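Superoxide dismutase (Acidilobus saccharovorans, PDB 4FFK) catalyses the dismutation of superoxide to oxygen and hydrogen peroxide at an iron site. Local coordinates at residues 122-127 / 198-203. Sequence-based numbering, arbitrary orientation.
Sequences GSFDKF and SWWDLI
Phe124, Phe127 and Trp200 form an aromatic cluster in the C-terminal alpha/beta domain of this iron superoxide dismutase. It joins the first turn of helix 124-136 to residues 198-203 at the C-terminal end region of helix 192-199, with the three-stranded antiparallel sheet between them in sequence.

The contact across the segments is purely apolar. Trp200 reaches over with the six-membered part of its indole, and its outer carbons meet both phenylalanines. CZ of Phe124 lies 3.7 Å from CZ3 of Trp200. CE2 of Phe127 approaches the indole at its edge, near the ring plane, 3.6 Å from CH2 of Trp200. Each phenyl ring stands almost perpendicular to the indole, with interplanar angles of 89° and 90°. Both phenylalanines have CG anti to the backbone N, which carries their rings out toward the tryptophan.

Other side chains pack around the cluster. One indole face of Trp200 is covered by Trp199, whose CZ3 sits over its centre. Trp205 of helix 205-216 touches both Phe127 and Trp200, and Lys128 makes a cation-pi contact with Trp200. Phe127 also meets the rings of Phe121 and Phe131, while Trp199 packs on Leu175 and Val177 of strand 172-178.

Each segment also has hydrogen bonds of its own, and Lys126 NZ bonds to Leu66 O of the second subunit. On the tryptophan side, Leu202 N bonds to Trp199 O at 2.8 Å. On the phenylalanine side, Gly122 has a positive phi where the chain leaves helix 111-121. Ser123 then takes the N-cap position of the next helix. Its O accepts from Phe127 N at 3.0 Å, while its OG caps Lys126 N at 3.0 Å, with an N-H...O angle of 159°.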
ATOM      1  N   GLY A 122     -18.781  -1.088 -24.425  1.00 39.66           N
ATOM      2  CA  GLY A 122     -19.509  -0.370 -25.473  1.00 41.14           C
ATOM      3  C   GLY A 122     -18.928  -0.670 -26.834  1.00 41.32           C
ATOM      4  O   GLY A 122     -19.676  -0.962 -27.789  1.00 41.64           O
ATOM      5  N   SER A 123     -17.597  -0.587 -26.930  1.00 40.32           N
ATOM      6  CA  SER A 123     -16.865  -0.836 -28.171  1.00 40.51           C
ATOM      7  C   SER A 123     -15.458  -1.188 -27.810  1.00 40.45           C
ATOM      8  O   SER A 123     -15.013  -0.838 -26.717  1.00 40.20           O
ATOM      9  CB  SER A 123     -16.833   0.423 -29.046  1.00 39.59           C
ATOM     10  OG  SER A 123     -16.237   1.505 -28.362  1.00 39.88           O
ATOM     11  N   PHE A 124     -14.746  -1.835 -28.737  1.00 40.26           N
ATOM     12  CA  PHE A 124     -13.325  -2.023 -28.555  1.00 40.16           C
ATOM     13  C   PHE A 124     -12.560  -0.719 -28.326  1.00 40.27           C
ATOM     14  O   PHE A 124     -11.630  -0.669 -27.495  1.00 39.04           O
ATOM     15  CB  PHE A 124     -12.682  -2.814 -29.671  1.00 40.57           C
ATOM     16  CG  PHE A 124     -11.252  -3.116 -29.389  1.00 40.85           C
ATOM     17  CD1 PHE A 124     -10.920  -4.029 -28.380  1.00 40.74           C
ATOM     18  CD2 PHE A 124     -10.229  -2.447 -30.055  1.00 41.68           C
ATOM     19  CE1 PHE A 124      -9.577  -4.309 -28.085  1.00 41.14           C
ATOM     20  CE2 PHE A 124      -8.878  -2.727 -29.744  1.00 43.59           C
ATOM     21  CZ  PHE A 124      -8.568  -3.661 -28.768  1.00 40.81           C
ATOM     22  N   ASP A 125     -12.934   0.337 -29.048  1.00 39.86           N
ATOM     23  CA  ASP A 125     -12.236   1.620 -28.909  1.00 39.79           C
ATOM     24  C   ASP A 125     -12.435   2.276 -27.541  1.00 38.92           C
ATOM     25  O   ASP A 125     -11.497   2.844 -26.981  1.00 39.17           O
ATOM     26  CB  ASP A 125     -12.595   2.583 -30.074  1.00 40.86           C
ATOM     27  CG  ASP A 125     -11.958   2.160 -31.398  1.00 42.31           C
ATOM     28  OD1 ASP A 125     -10.900   1.491 -31.394  1.00 43.56           O
ATOM     29  OD2 ASP A 125     -12.526   2.474 -32.471  1.00 47.59           O
ATOM     30  N   LYS A 126     -13.646   2.184 -26.992  1.00 36.24           N
ATOM     31  CA  LYS A 126     -13.907   2.702 -25.662  1.00 35.31           C
ATOM     32  C   LYS A 126     -13.137   1.869 -24.616  1.00 33.65           C
ATOM     33  O   LYS A 126     -12.554   2.441 -23.718  1.00 34.67           O
ATOM     34  CB  LYS A 126     -15.392   2.743 -25.338  1.00 35.68           C
ATOM     35  CG  LYS A 126     -16.169   3.843 -26.028  1.00 39.44           C
ATOM     36  CD  LYS A 126     -17.659   3.507 -25.972  1.00 43.96           C
ATOM     37  CE  LYS A 126     -18.492   4.602 -26.603  1.00 47.17           C
ATOM     38  NZ  LYS A 126     -19.100   5.434 -25.531  1.00 50.13           N
ATOM     39  N   PHE A 127     -13.109   0.560 -24.791  1.00 32.37           N
ATOM     40  CA  PHE A 127     -12.334  -0.309 -23.904  1.00 29.97           C
ATOM     41  C   PHE A 127     -10.858   0.043 -24.030  1.00 31.50           C
ATOM     42  O   PHE A 127     -10.182   0.347 -23.038  1.00 31.80           O
ATOM     43  CB  PHE A 127     -12.507  -1.743 -24.256  1.00 29.30           C
ATOM     44  CG  PHE A 127     -11.414  -2.624 -23.704  1.00 28.89           C
ATOM     45  CD1 PHE A 127     -11.336  -2.890 -22.319  1.00 29.46           C
ATOM     46  CD2 PHE A 127     -10.422  -3.126 -24.541  1.00 27.55           C
ATOM     47  CE1 PHE A 127     -10.300  -3.717 -21.824  1.00 28.50           C
ATOM     48  CE2 PHE A 127      -9.414  -3.952 -24.069  1.00 27.34           C
ATOM     49  CZ  PHE A 127      -9.343  -4.233 -22.672  1.00 30.35           C
ATOM     50  N   SER A 198       1.567   1.133 -28.190  1.00 27.24           N
ATOM     51  CA  SER A 198       2.095   0.156 -29.140  1.00 27.68           C
ATOM     52  C   SER A 198       1.845  -1.270 -28.709  1.00 28.91           C
ATOM     53  O   SER A 198       1.712  -2.174 -29.519  1.00 28.44           O
ATOM     54  CB  SER A 198       3.610   0.326 -29.368  1.00 29.00           C
ATOM     55  OG  SER A 198       4.011   1.672 -29.348  1.00 33.40           O
ATOM     56  N   TRP A 199       1.786  -1.475 -27.393  1.00 27.60           N
ATOM     57  CA  TRP A 199       1.592  -2.807 -26.875  1.00 26.84           C
ATOM     58  C   TRP A 199       0.322  -3.435 -27.419  1.00 26.47           C
ATOM     59  O   TRP A 199       0.276  -4.631 -27.649  1.00 27.16           O
ATOM     60  CB  TRP A 199       1.608  -2.730 -25.326  1.00 26.32           C
ATOM     61  CG  TRP A 199       1.067  -3.968 -24.653  1.00 25.57           C
ATOM     62  CD1 TRP A 199       1.760  -5.122 -24.326  1.00 22.09           C
ATOM     63  CD2 TRP A 199      -0.254  -4.145 -24.176  1.00 26.24           C
ATOM     64  NE1 TRP A 199       0.902  -6.005 -23.718  1.00 22.23           N
ATOM     65  CE2 TRP A 199      -0.328  -5.426 -23.598  1.00 23.78           C
ATOM     66  CE3 TRP A 199      -1.407  -3.349 -24.198  1.00 22.32           C
ATOM     67  CZ2 TRP A 199      -1.528  -5.952 -23.026  1.00 23.81           C
ATOM     68  CZ3 TRP A 199      -2.591  -3.873 -23.663  1.00 24.27           C
ATOM     69  CH2 TRP A 199      -2.633  -5.171 -23.062  1.00 23.90           C
ATOM     70  N   TRP A 200      -0.681  -2.615 -27.715  1.00 28.31           N
ATOM     71  CA  TRP A 200      -1.903  -3.090 -28.396  1.00 28.96           C
ATOM     72  C   TRP A 200      -1.646  -3.967 -29.591  1.00 29.64           C
ATOM     73  O   TRP A 200      -2.391  -4.932 -29.826  1.00 29.86           O
ATOM     74  CB  TRP A 200      -2.829  -1.928 -28.770  1.00 28.71           C
ATOM     75  CG  TRP A 200      -3.414  -1.273 -27.537  1.00 26.10           C
ATOM     76  CD1 TRP A 200      -2.938  -0.196 -26.913  1.00 27.60           C
ATOM     77  CD2 TRP A 200      -4.501  -1.753 -26.739  1.00 27.00           C
ATOM     78  NE1 TRP A 200      -3.692   0.097 -25.804  1.00 29.08           N
ATOM     79  CE2 TRP A 200      -4.636  -0.874 -25.654  1.00 26.67           C
ATOM     80  CE3 TRP A 200      -5.322  -2.876 -26.803  1.00 26.31           C
ATOM     81  CZ2 TRP A 200      -5.605  -1.047 -24.676  1.00 26.05           C
ATOM     82  CZ3 TRP A 200      -6.311  -3.035 -25.843  1.00 27.14           C
ATOM     83  CH2 TRP A 200      -6.434  -2.132 -24.802  1.00 24.51           C
ATOM     84  N   ASP A 201      -0.574  -3.665 -30.315  1.00 29.93           N
ATOM     85  CA  ASP A 201      -0.247  -4.410 -31.552  1.00 30.88           C
ATOM     86  C   ASP A 201       0.379  -5.762 -31.313  1.00 30.97           C
ATOM     87  O   ASP A 201       0.637  -6.513 -32.266  1.00 29.32           O
ATOM     88  CB  ASP A 201       0.679  -3.582 -32.432  1.00 30.69           C
ATOM     89  CG  ASP A 201       0.028  -2.284 -32.858  1.00 33.01           C
ATOM     90  OD1 ASP A 201      -1.201  -2.288 -32.975  1.00 35.63           O
ATOM     91  OD2 ASP A 201       0.722  -1.270 -33.032  1.00 38.14           O
ATOM     92  N   LEU A 202       0.680  -6.058 -30.045  1.00 28.73           N
ATOM     93  CA  LEU A 202       1.264  -7.336 -29.702  1.00 29.83           C
ATOM     94  C   LEU A 202       0.263  -8.283 -29.109  1.00 29.24           C
ATOM     95  O   LEU A 202       0.560  -9.462 -28.905  1.00 31.94           O
ATOM     96  CB  LEU A 202       2.381  -7.112 -28.697  1.00 28.41           C
ATOM     97  CG  LEU A 202       3.618  -6.386 -29.212  1.00 31.24           C
ATOM     98  CD1 LEU A 202       4.662  -6.430 -28.172  1.00 27.48           C
ATOM     99  CD2 LEU A 202       4.114  -7.139 -30.480  1.00 24.29           C
ATOM    100  N   ILE A 203      -0.927  -7.790 -28.805  1.00 30.33           N
ATOM    101  CA  ILE A 203      -1.858  -8.644 -28.050  1.00 30.20           C
ATOM    102  C   ILE A 203      -2.203  -9.892 -28.830  1.00 32.55           C
ATOM    103  O   ILE A 203      -2.655  -9.821 -29.983  1.00 32.66           O
ATOM    104  CB  ILE A 203      -3.121  -7.896 -27.583  1.00 31.31           C
ATOM    105  CG1 ILE A 203      -2.719  -6.826 -26.583  1.00 28.15           C
ATOM    106  CG2 ILE A 203      -4.091  -8.853 -26.867  1.00 30.41           C
ATOM    107  CD1 ILE A 203      -3.703  -5.720 -26.460  1.00 28.73           C
TER